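Local atomic coordinates of shikimate dehydrogenase (NADP(+)) (Thermus thermophilus, PDB entry 2D5C), a protein that catalyses the reversible NADPH-linked reduction of 3-dehydroshikimate to shikimate in the chorismate pathway that leads to the aromatic amino acids. Residues L63-L68 with I81-T86; T99-F104 with G128-F133; L71-P76 with F95-D100. One frame throughout, in Å; residues are numbered along the deposited sequence.

Contact 1: residues L63-L68 with I81-T86. With SKM ((3R,4S,5R)-3,4,5-trihydroxycyclohex-1-ene-1-carboxylic acid), chain E.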
loop_
_atom_site.group_PDB
_atom_site.type_symbol
_atom_site.label_atom_id
_atom_site.label_comp_id
_atom_site.label_asym_id
_atom_site.label_seq_id
_atom_site.Cartn_x
_atom_site.Cartn_y
_atom_site.Cartn_z
ATOM N N LEU A 63 -1.699 18.153 -11.094
ATOM C CA LEU A 63 -1.075 16.846 -11.247
ATOM C C LEU A 63 -1.949 15.595 -11.212
ATOM O O LEU A 63 -1.469 14.518 -11.551
ATOM C CB LEU A 63 0.006 16.696 -10.172
ATOM C CG LEU A 63 0.944 17.893 -9.968
ATOM C CD1 LEU A 63 1.762 17.680 -8.703
ATOM C CD2 LEU A 63 1.844 18.062 -11.181
ATOM N N LYS A 64 -3.214 15.728 -10.825
ATOM C CA LYS A 64 -4.086 14.564 -10.688
ATOM C C LYS A 64 -4.319 13.670 -11.898
ATOM O O LYS A 64 -4.464 12.455 -11.744
ATOM C CB LYS A 64 -5.439 14.980 -10.112
ATOM C CG LYS A 64 -5.386 15.459 -8.664
ATOM C CD LYS A 64 -6.796 15.636 -8.131
ATOM C CE LYS A 64 -6.810 16.077 -6.684
ATOM N NZ LYS A 64 -8.198 16.374 -6.264
ATOM N N GLU A 65 -4.365 14.246 -13.094
ATOM C CA GLU A 65 -4.592 13.433 -14.282
ATOM C C GLU A 65 -3.290 12.931 -14.877
ATOM O O GLU A 65 -3.191 11.779 -15.296
ATOM C CB GLU A 65 -5.357 14.234 -15.339
ATOM C CG GLU A 65 -6.699 14.785 -14.871
ATOM C CD GLU A 65 -6.566 15.827 -13.768
ATOM O OE1 GLU A 65 -5.680 16.706 -13.867
ATOM O OE2 GLU A 65 -7.358 15.770 -12.802
ATOM N N ALA A 66 -2.288 13.798 -14.916
ATOM C CA ALA A 66 -1.003 13.431 -15.481
ATOM C C ALA A 66 -0.299 12.340 -14.685
ATOM O O ALA A 66 0.535 11.615 -15.223
ATOM C CB ALA A 66 -0.113 14.658 -15.572
ATOM N N ALA A 67 -0.642 12.223 -13.405
ATOM C CA ALA A 67 -0.002 11.244 -12.535
ATOM C C ALA A 67 -0.225 9.775 -12.902
ATOM O O ALA A 67 0.685 8.953 -12.759
ATOM C CB ALA A 67 -0.434 11.485 -11.091
ATOM N N LEU A 68 -1.425 9.445 -13.369
ATOM C CA LEU A 68 -1.746 8.055 -13.705
ATOM C C LEU A 68 -0.712 7.354 -14.579
ATOM O O LEU A 68 -0.390 6.186 -14.358
ATOM C CB LEU A 68 -3.130 7.972 -14.363
ATOM C CG LEU A 68 -4.319 8.087 -13.402
ATOM C CD1 LEU A 68 -4.390 9.516 -12.849
ATOM C CD2 LEU A 68 -5.609 7.727 -14.125
ATOM N N ILE A 81 -12.382 7.536 -13.049
ATOM C CA ILE A 81 -12.403 8.964 -12.770
ATOM C C ILE A 81 -11.345 9.685 -13.595
ATOM O O ILE A 81 -11.544 10.821 -14.016
ATOM C CB ILE A 81 -12.159 9.218 -11.246
ATOM C CG1 ILE A 81 -13.323 8.628 -10.449
ATOM C CG2 ILE A 81 -11.996 10.708 -10.962
ATOM C CD1 ILE A 81 -13.104 8.576 -8.925
ATOM N N GLY A 82 -10.219 9.012 -13.831
ATOM C CA GLY A 82 -9.137 9.614 -14.583
ATOM C C GLY A 82 -8.307 10.557 -13.734
ATOM O O GLY A 82 -7.576 11.400 -14.259
ATOM N N ALA A 83 -8.408 10.420 -12.414
ATOM C CA ALA A 83 -7.648 11.287 -11.530
ATOM C C ALA A 83 -7.298 10.550 -10.250
ATOM O O ALA A 83 -8.113 9.816 -9.709
ATOM C CB ALA A 83 -8.459 12.554 -11.198
ATOM N N VAL A 84 -6.075 10.768 -9.789
ATOM C CA VAL A 84 -5.574 10.154 -8.569
ATOM C C VAL A 84 -5.240 11.287 -7.605
ATOM O O VAL A 84 -4.515 12.220 -7.964
ATOM C CB VAL A 84 -4.292 9.344 -8.857
ATOM C CG1 VAL A 84 -3.528 9.074 -7.558
ATOM C CG2 VAL A 84 -4.663 8.020 -9.555
ATOM N N ASN A 85 -5.768 11.209 -6.384
ATOM C CA ASN A 85 -5.489 12.236 -5.380
ATOM C C ASN A 85 -4.669 11.656 -4.223
ATOM O O ASN A 85 -4.200 12.386 -3.345
ATOM C CB ASN A 85 -6.799 12.822 -4.845
ATOM C CG ASN A 85 -7.370 12.026 -3.683
ATOM O OD1 ASN A 85 -7.513 10.804 -3.757
ATOM N ND2 ASN A 85 -7.709 12.721 -2.603
ATOM N N THR A 86 -4.492 10.341 -4.228
ATOM C CA THR A 86 -3.729 9.685 -3.172
ATOM C C THR A 86 -2.806 8.614 -3.744
ATOM O O THR A 86 -3.246 7.737 -4.493
ATOM C CB THR A 86 -4.671 9.028 -2.145
ATOM O OG1 THR A 86 -5.531 10.027 -1.582
ATOM C CG2 THR A 86 -3.864 8.368 -1.018
HETATM O O12 SKM E . -7.800 15.644 -3.172
HETATM C C8 SKM E . -7.323 16.641 -2.256
HETATM C C6 SKM E . -5.796 16.453 -2.035
HETATM O O7 SKM E . -5.559 15.147 -1.514
HETATM C C5 SKM E . -5.238 17.507 -1.045
HETATM C C4 SKM E . -5.860 18.893 -1.229
HETATM C C1 SKM E . -5.245 20.028 -0.492
HETATM O O2 SKM E . -4.175 19.809 0.295
HETATM O O3 SKM E . -5.699 21.159 -0.595
HETATM C C10 SKM E . -6.917 19.131 -2.012
HETATM C C9 SKM E . -7.623 18.063 -2.819
HETATM O O11 SKM E . -7.167 18.144 -4.179
#
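Lys-64 runs alongside the backbone of 83-85, its chain fully extended beyond CG, with CG 3.4 Å from Val-84 O and CE 3.7 Å from Asn-85 CB. That reach delivers NZ to the shikimate, where it donates to O11 (2.9 Å) and, at 3.2 Å, to O12; Asp-100 adds a salt bridge. Asn-85 comes to the same O12 with ND2, 3.0 Å away and with an N-H...O angle of 157°, while its OD1 accepts from Thr-99 N, which should fix which way round the amide sits. Behind the pocket the two backbones are tied by Val-84 N to Lys-64 O, the donor tilted 31° from the carbonyl plane. Leu-68 closes the far end with its two branches: CD1 meets Val-84 CG2 at 3.6 Å, and CD2 lies against the backbone of Gly-82, the first residue past helix 76-81, with positive phi. A methionine in place of Lys-64 would probably leave O11 and O12 without their shared donor and Asp-100 without its salt-bridge partner. Lys-64, the proton acceptor, and Asn-85 thus belong to the shikimate-binding active site of the shikimate dehydrogenase family.

Contact 2: residues T99-F104 with G128-F133. With SKM ((3R,4S,5R)-3,4,5-trihydroxycyclohex-1-ene-1-carboxylic acid), chain E.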
loop_
_atom_site.group_PDB
_atom_site.type_symbol
_atom_site.label_atom_id
_atom_site.label_comp_id
_atom_site.label_asym_id
_atom_site.label_seq_id
_atom_site.Cartn_x
_atom_site.Cartn_y
_atom_site.Cartn_z
ATOM N N THR A 99 -9.474 9.263 -3.141
ATOM C CA THR A 99 -10.304 9.351 -1.954
ATOM C C THR A 99 -11.272 10.533 -2.016
ATOM O O THR A 99 -12.066 10.702 -1.109
ATOM C CB THR A 99 -9.450 9.427 -0.669
ATOM O OG1 THR A 99 -8.695 10.647 -0.659
ATOM C CG2 THR A 99 -8.496 8.232 -0.607
ATOM N N ASP A 100 -11.214 11.333 -3.085
ATOM C CA ASP A 100 -12.148 12.462 -3.231
ATOM C C ASP A 100 -13.564 11.928 -3.374
ATOM O O ASP A 100 -14.504 12.475 -2.792
ATOM C CB ASP A 100 -11.841 13.320 -4.472
ATOM C CG ASP A 100 -10.600 14.176 -4.319
ATOM O OD1 ASP A 100 -10.432 14.841 -3.269
ATOM O OD2 ASP A 100 -9.789 14.208 -5.269
ATOM N N ALA A 101 -13.736 10.856 -4.149
ATOM C CA ALA A 101 -15.078 10.298 -4.345
ATOM C C ALA A 101 -15.722 9.760 -3.058
ATOM O O ALA A 101 -16.795 10.208 -2.667
ATOM C CB ALA A 101 -15.052 9.205 -5.437
ATOM N N PRO A 102 -15.082 8.788 -2.382
ATOM C CA PRO A 102 -15.695 8.277 -1.151
ATOM C C PRO A 102 -15.772 9.353 -0.059
ATOM O O PRO A 102 -16.705 9.365 0.743
ATOM C CB PRO A 102 -14.781 7.112 -0.770
ATOM C CG PRO A 102 -13.452 7.516 -1.354
ATOM C CD PRO A 102 -13.851 8.049 -2.700
ATOM N N GLY A 103 -14.799 10.254 -0.054
ATOM C CA GLY A 103 -14.782 11.325 0.933
ATOM C C GLY A 103 -15.996 12.221 0.772
ATOM O O GLY A 103 -16.606 12.673 1.746
ATOM N N PHE A 104 -16.366 12.479 -0.476
ATOM C CA PHE A 104 -17.524 13.327 -0.744
ATOM C C PHE A 104 -18.819 12.733 -0.152
ATOM O O PHE A 104 -19.592 13.428 0.503
ATOM C CB PHE A 104 -17.665 13.527 -2.254
ATOM C CG PHE A 104 -18.831 14.375 -2.636
ATOM C CD1 PHE A 104 -18.766 15.756 -2.518
ATOM C CD2 PHE A 104 -20.000 13.790 -3.095
ATOM C CE1 PHE A 104 -19.861 16.544 -2.856
ATOM C CE2 PHE A 104 -21.096 14.568 -3.432
ATOM C CZ PHE A 104 -21.021 15.950 -3.311
ATOM N N GLY A 128 -14.676 17.272 -10.352
ATOM C CA GLY A 128 -16.031 17.084 -10.827
ATOM C C GLY A 128 -16.274 15.643 -11.214
ATOM O O GLY A 128 -17.348 15.106 -10.963
ATOM N N ARG A 129 -15.284 15.011 -11.842
ATOM C CA ARG A 129 -15.462 13.613 -12.225
ATOM C C ARG A 129 -15.547 12.710 -10.995
ATOM O O ARG A 129 -16.267 11.703 -10.996
ATOM C CB ARG A 129 -14.318 13.153 -13.141
ATOM C CG ARG A 129 -14.357 13.799 -14.537
ATOM C CD ARG A 129 -13.177 13.322 -15.411
ATOM N NE ARG A 129 -13.235 11.887 -15.688
ATOM C CZ ARG A 129 -13.894 11.316 -16.695
ATOM N NH1 ARG A 129 -14.580 12.046 -17.572
ATOM N NH2 ARG A 129 -13.859 9.997 -16.829
ATOM N N ALA A 130 -14.829 13.075 -9.937
ATOM C CA ALA A 130 -14.844 12.272 -8.723
ATOM C C ALA A 130 -16.209 12.400 -8.045
ATOM O O ALA A 130 -16.782 11.413 -7.581
ATOM C CB ALA A 130 -13.720 12.720 -7.772
ATOM N N VAL A 131 -16.734 13.618 -7.992
ATOM C CA VAL A 131 -18.043 13.849 -7.379
ATOM C C VAL A 131 -19.142 13.139 -8.173
ATOM O O VAL A 131 -20.019 12.490 -7.594
ATOM C CB VAL A 131 -18.346 15.370 -7.286
ATOM C CG1 VAL A 131 -19.793 15.604 -6.861
ATOM C CG2 VAL A 131 -17.403 16.001 -6.267
ATOM N N ALA A 132 -19.100 13.262 -9.497
ATOM C CA ALA A 132 -20.087 12.604 -10.340
ATOM C C ALA A 132 -20.019 11.086 -10.132
ATOM O O ALA A 132 -21.049 10.413 -10.056
ATOM C CB ALA A 132 -19.837 12.956 -11.827
ATOM N N PHE A 133 -18.803 10.549 -10.042
ATOM C CA PHE A 133 -18.611 9.117 -9.825
ATOM C C PHE A 133 -19.220 8.679 -8.494
ATOM O O PHE A 133 -19.908 7.658 -8.410
ATOM C CB PHE A 133 -17.116 8.782 -9.839
ATOM C CG PHE A 133 -16.815 7.313 -9.658
ATOM C CD1 PHE A 133 -16.758 6.749 -8.386
ATOM C CD2 PHE A 133 -16.599 6.497 -10.762
ATOM C CE1 PHE A 133 -16.491 5.391 -8.224
ATOM C CE2 PHE A 133 -16.330 5.137 -10.603
ATOM C CZ PHE A 133 -16.278 4.594 -9.328
HETATM O O12 SKM E . -7.800 15.644 -3.172
HETATM C C8 SKM E . -7.323 16.641 -2.256
HETATM C C6 SKM E . -5.796 16.453 -2.035
HETATM O O7 SKM E . -5.559 15.147 -1.514
HETATM C C5 SKM E . -5.238 17.507 -1.045
HETATM C C4 SKM E . -5.860 18.893 -1.229
HETATM C C1 SKM E . -5.245 20.028 -0.492
HETATM O O2 SKM E . -4.175 19.809 0.295
HETATM O O3 SKM E . -5.699 21.159 -0.595
HETATM C C10 SKM E . -6.917 19.131 -2.012
HETATM C C9 SKM E . -7.623 18.063 -2.819
HETATM O O11 SKM E . -7.167 18.144 -4.179
#
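The methyl of Ala-101 is seated on a backbone carbonyl oxygen of the facing helix, its CB 3.5 Å from Ala-130 O. With only a methyl on each side, Ala-101 and Ala-130 let two helices pack closely: the axes of segments 100-104 and 128-133 approach to 8.0 Å, crossing at -52°, and the two CB atoms lie 4.4 Å apart. The Ala-130 methyl in turn meets the CB of Asp-100 at 3.8 Å, one residue nearer the start of helix 100-110.

Larger side chains fill in to both flanks of this alanine pair. Phe-104 has CG anti to its backbone N (chi1 180°), which carries the ring across to Val-131; there CG1 sits over one face as a CH-pi contact, 3.9 Å from the ring centroid and 18° off the normal. The other valine branch, CG2, approaches the ring at CD1. Phe-133 brings CD1 obliquely to the Ala-101 methyl at 4.2 Å, and its ring also packs on Ile-81 of helix 76-81.

Asp-100 uses its CB for the helix packing and its carboxylate for the substrate. OD1 accepts from shikimate O12 at 2.8 Å, while OD2 faces Lys-64. Asn-98 OD1 accepts from Ala-101 N, and weakly from Asp-100 N, at the start of the helix.

Gly-128 is the last glycine of a GxGxxG pattern whose earlier glycines, Gly-123 and Gly-125, bind NADP(+). Helix 126-137 is accordingly the first helix of the Rossmann-type nucleotide-binding fold, packed here against a helix that begins in the shikimate pocket.

Contact 3: residues L71-P76 with F95-D100. With SKM ((3R,4S,5R)-3,4,5-trihydroxycyclohex-1-ene-1-carboxylic acid), chain E.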
loop_
_atom_site.group_PDB
_atom_site.type_symbol
_atom_site.label_atom_id
_atom_site.label_comp_id
_atom_site.label_asym_id
_atom_site.label_seq_id
_atom_site.Cartn_x
_atom_site.Cartn_y
_atom_site.Cartn_z
ATOM N N LEU A 71 2.406 5.877 -12.616
ATOM C CA LEU A 71 2.189 4.993 -11.478
ATOM C C LEU A 71 2.263 3.532 -11.898
ATOM O O LEU A 71 2.053 3.201 -13.068
ATOM C CB LEU A 71 0.831 5.297 -10.841
ATOM C CG LEU A 71 0.637 6.776 -10.473
ATOM C CD1 LEU A 71 -0.734 6.953 -9.837
ATOM C CD2 LEU A 71 1.741 7.239 -9.512
ATOM N N ASP A 72 2.563 2.655 -10.951
ATOM C CA ASP A 72 2.662 1.229 -11.261
ATOM C C ASP A 72 1.301 0.549 -11.300
ATOM O O ASP A 72 1.135 -0.479 -11.942
ATOM C CB ASP A 72 3.521 0.500 -10.226
ATOM C CG ASP A 72 4.952 0.981 -10.216
ATOM O OD1 ASP A 72 5.255 1.896 -9.435
ATOM O OD2 ASP A 72 5.764 0.446 -10.998
ATOM N N TRP A 73 0.331 1.128 -10.605
ATOM C CA TRP A 73 -1.014 0.555 -10.531
ATOM C C TRP A 73 -1.975 1.684 -10.183
ATOM O O TRP A 73 -1.627 2.555 -9.390
ATOM C CB TRP A 73 -1.051 -0.500 -9.417
ATOM C CG TRP A 73 -2.378 -1.197 -9.190
ATOM C CD1 TRP A 73 -2.796 -2.370 -9.762
ATOM C CD2 TRP A 73 -3.425 -0.794 -8.296
ATOM N NE1 TRP A 73 -4.030 -2.720 -9.274
ATOM C CE2 TRP A 73 -4.441 -1.774 -8.374
ATOM C CE3 TRP A 73 -3.604 0.299 -7.438
ATOM C CZ2 TRP A 73 -5.621 -1.693 -7.622
ATOM C CZ3 TRP A 73 -4.778 0.382 -6.689
ATOM C CH2 TRP A 73 -5.773 -0.611 -6.787
ATOM N N VAL A 74 -3.161 1.672 -10.790
ATOM C CA VAL A 74 -4.184 2.678 -10.500
ATOM C C VAL A 74 -5.452 1.910 -10.145
ATOM O O VAL A 74 -5.785 0.911 -10.792
ATOM C CB VAL A 74 -4.444 3.607 -11.707
ATOM C CG1 VAL A 74 -5.574 4.594 -11.382
ATOM C CG2 VAL A 74 -3.175 4.355 -12.062
ATOM N N SER A 75 -6.136 2.340 -9.085
ATOM C CA SER A 75 -7.348 1.661 -8.655
ATOM C C SER A 75 -8.417 1.717 -9.741
ATOM O O SER A 75 -8.442 2.642 -10.555
ATOM C CB SER A 75 -7.909 2.292 -7.382
ATOM O OG SER A 75 -8.485 3.563 -7.660
ATOM N N PRO A 76 -9.300 0.715 -9.770
ATOM C CA PRO A 76 -10.365 0.691 -10.781
ATOM C C PRO A 76 -11.144 2.006 -10.786
ATOM O O PRO A 76 -11.468 2.545 -11.847
ATOM C CB PRO A 76 -11.224 -0.492 -10.345
ATOM C CG PRO A 76 -10.222 -1.424 -9.703
ATOM C CD PRO A 76 -9.398 -0.456 -8.879
ATOM N N PHE A 95 1.221 3.225 -6.015
ATOM C CA PHE A 95 -0.164 2.786 -6.244
ATOM C C PHE A 95 -1.079 4.016 -6.149
ATOM O O PHE A 95 -0.997 4.770 -5.184
ATOM C CB PHE A 95 -0.582 1.778 -5.168
ATOM C CG PHE A 95 0.172 0.472 -5.216
ATOM C CD1 PHE A 95 0.158 -0.386 -4.122
ATOM C CD2 PHE A 95 0.865 0.084 -6.358
ATOM C CE1 PHE A 95 0.831 -1.617 -4.164
ATOM C CE2 PHE A 95 1.539 -1.142 -6.407
ATOM C CZ PHE A 95 1.521 -1.986 -5.315
ATOM N N GLY A 96 -1.953 4.211 -7.136
ATOM C CA GLY A 96 -2.836 5.365 -7.114
ATOM C C GLY A 96 -4.285 5.097 -6.752
ATOM O O GLY A 96 -4.899 4.146 -7.224
ATOM N N PHE A 97 -4.853 5.961 -5.918
ATOM C CA PHE A 97 -6.237 5.809 -5.494
ATOM C C PHE A 97 -6.927 7.154 -5.549
ATOM O O PHE A 97 -6.288 8.185 -5.741
ATOM C CB PHE A 97 -6.329 5.320 -4.047
ATOM C CG PHE A 97 -5.583 4.055 -3.779
ATOM C CD1 PHE A 97 -4.216 4.074 -3.533
ATOM C CD2 PHE A 97 -6.255 2.835 -3.757
ATOM C CE1 PHE A 97 -3.519 2.885 -3.262
ATOM C CE2 PHE A 97 -5.574 1.654 -3.492
ATOM C CZ PHE A 97 -4.202 1.682 -3.242
ATOM N N ASN A 98 -8.234 7.144 -5.360
ATOM C CA ASN A 98 -8.953 8.408 -5.345
ATOM C C ASN A 98 -9.833 8.433 -4.123
ATOM O O ASN A 98 -10.812 7.692 -4.054
ATOM C CB ASN A 98 -9.823 8.573 -6.586
ATOM C CG ASN A 98 -10.459 9.962 -6.656
ATOM O OD1 ASN A 98 -11.263 10.338 -5.795
ATOM N ND2 ASN A 98 -10.090 10.726 -7.670
ATOM N N THR A 99 -9.474 9.263 -3.141
ATOM C CA THR A 99 -10.304 9.351 -1.954
ATOM C C THR A 99 -11.272 10.533 -2.016
ATOM O O THR A 99 -12.066 10.702 -1.109
ATOM C CB THR A 99 -9.450 9.427 -0.669
ATOM O OG1 THR A 99 -8.695 10.647 -0.659
ATOM C CG2 THR A 99 -8.496 8.232 -0.607
ATOM N N ASP A 100 -11.214 11.333 -3.085
ATOM C CA ASP A 100 -12.148 12.462 -3.231
ATOM C C ASP A 100 -13.564 11.928 -3.374
ATOM O O ASP A 100 -14.504 12.475 -2.792
ATOM C CB ASP A 100 -11.841 13.320 -4.472
ATOM C CG ASP A 100 -10.600 14.176 -4.319
ATOM O OD1 ASP A 100 -10.432 14.841 -3.269
ATOM O OD2 ASP A 100 -9.789 14.208 -5.269
HETATM O O12 SKM E . -7.800 15.644 -3.172
HETATM C C8 SKM E . -7.323 16.641 -2.256
HETATM C C6 SKM E . -5.796 16.453 -2.035
HETATM O O7 SKM E . -5.559 15.147 -1.514
HETATM C C5 SKM E . -5.238 17.507 -1.045
HETATM C C4 SKM E . -5.860 18.893 -1.229
HETATM C C1 SKM E . -5.245 20.028 -0.492
HETATM O O2 SKM E . -4.175 19.809 0.295
HETATM O O3 SKM E . -5.699 21.159 -0.595
HETATM C C10 SKM E . -6.917 19.131 -2.012
HETATM C C9 SKM E . -7.623 18.063 -2.819
HETATM O O11 SKM E . -7.167 18.144 -4.179
HETATM O O HOH W 1 -9.701 4.493 -5.202
#
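Trp-73 and Phe-95, paired on neighbouring parallel strands, put their side chains on one face of the sheet, the edge of the indole toward the face of the phenyl ring. The centroid of the five-membered ring lies 5.7 Å from that of Phe-95, with the planes at 67°. At the other end of the indole, CZ3 touches Phe-97 CE2 at 3.5 Å, completing an aromatic cluster. Trp-73 holds its CG anti to the backbone N (chi1 180°), laying one ring face over the backbone N of Ser-75.

Two strand bonds fix the register: Gly-96 N to Trp-73 O at 2.8 Å, and Ser-75 N to Gly-96 O at 2.9 Å. Leu-71 CD1 rests 3.8 Å from Gly-96 CA, in space that a side chain on the glycine would need.

Further out, Ser-75 OG accepts from Ala-78 N and also meets a water 2.9 Å away, which accepts from Asn-98 N. Asn-98 ND2 reaches Ala-83 O, while OD1 caps helix 100-110 at Ala-101 N.

Phe-95 stacks on Phe-95 of the second subunit, and each Trp-73 meets Phe-95 of the other subunit edge to face. Apolar aromatic packing thus serves the homodimer interface, while polar bonds cap helix 76-81 at Ser-75 and, at Asn-98, probably steady the turn into the shikimate pocket.

How the contacts relate
Contacts 1 and 3 lie with centres about 8 Å apart in the substrate-binding half of the chain, and their segments interleave: 63-68, 71-76, 81-86, 95-100. Contact 2, centred about 12 Å from contact 1 and 13 Å from contact 3, follows in sequence, sharing Thr-99 and Asp-100 with contact 3. Strand 93-97, next to the edge strand 73-74 in the mixed sheet, is followed, after two residues, by helix 100-110, which meets helix 126-137 of the parallel-sheet, NADP(+)-binding half. All three contacts include a residue bonded to shikimate. Dimer interface, substrate pocket and nucleotide-binding half meet along one short length of chain, residues 95-104.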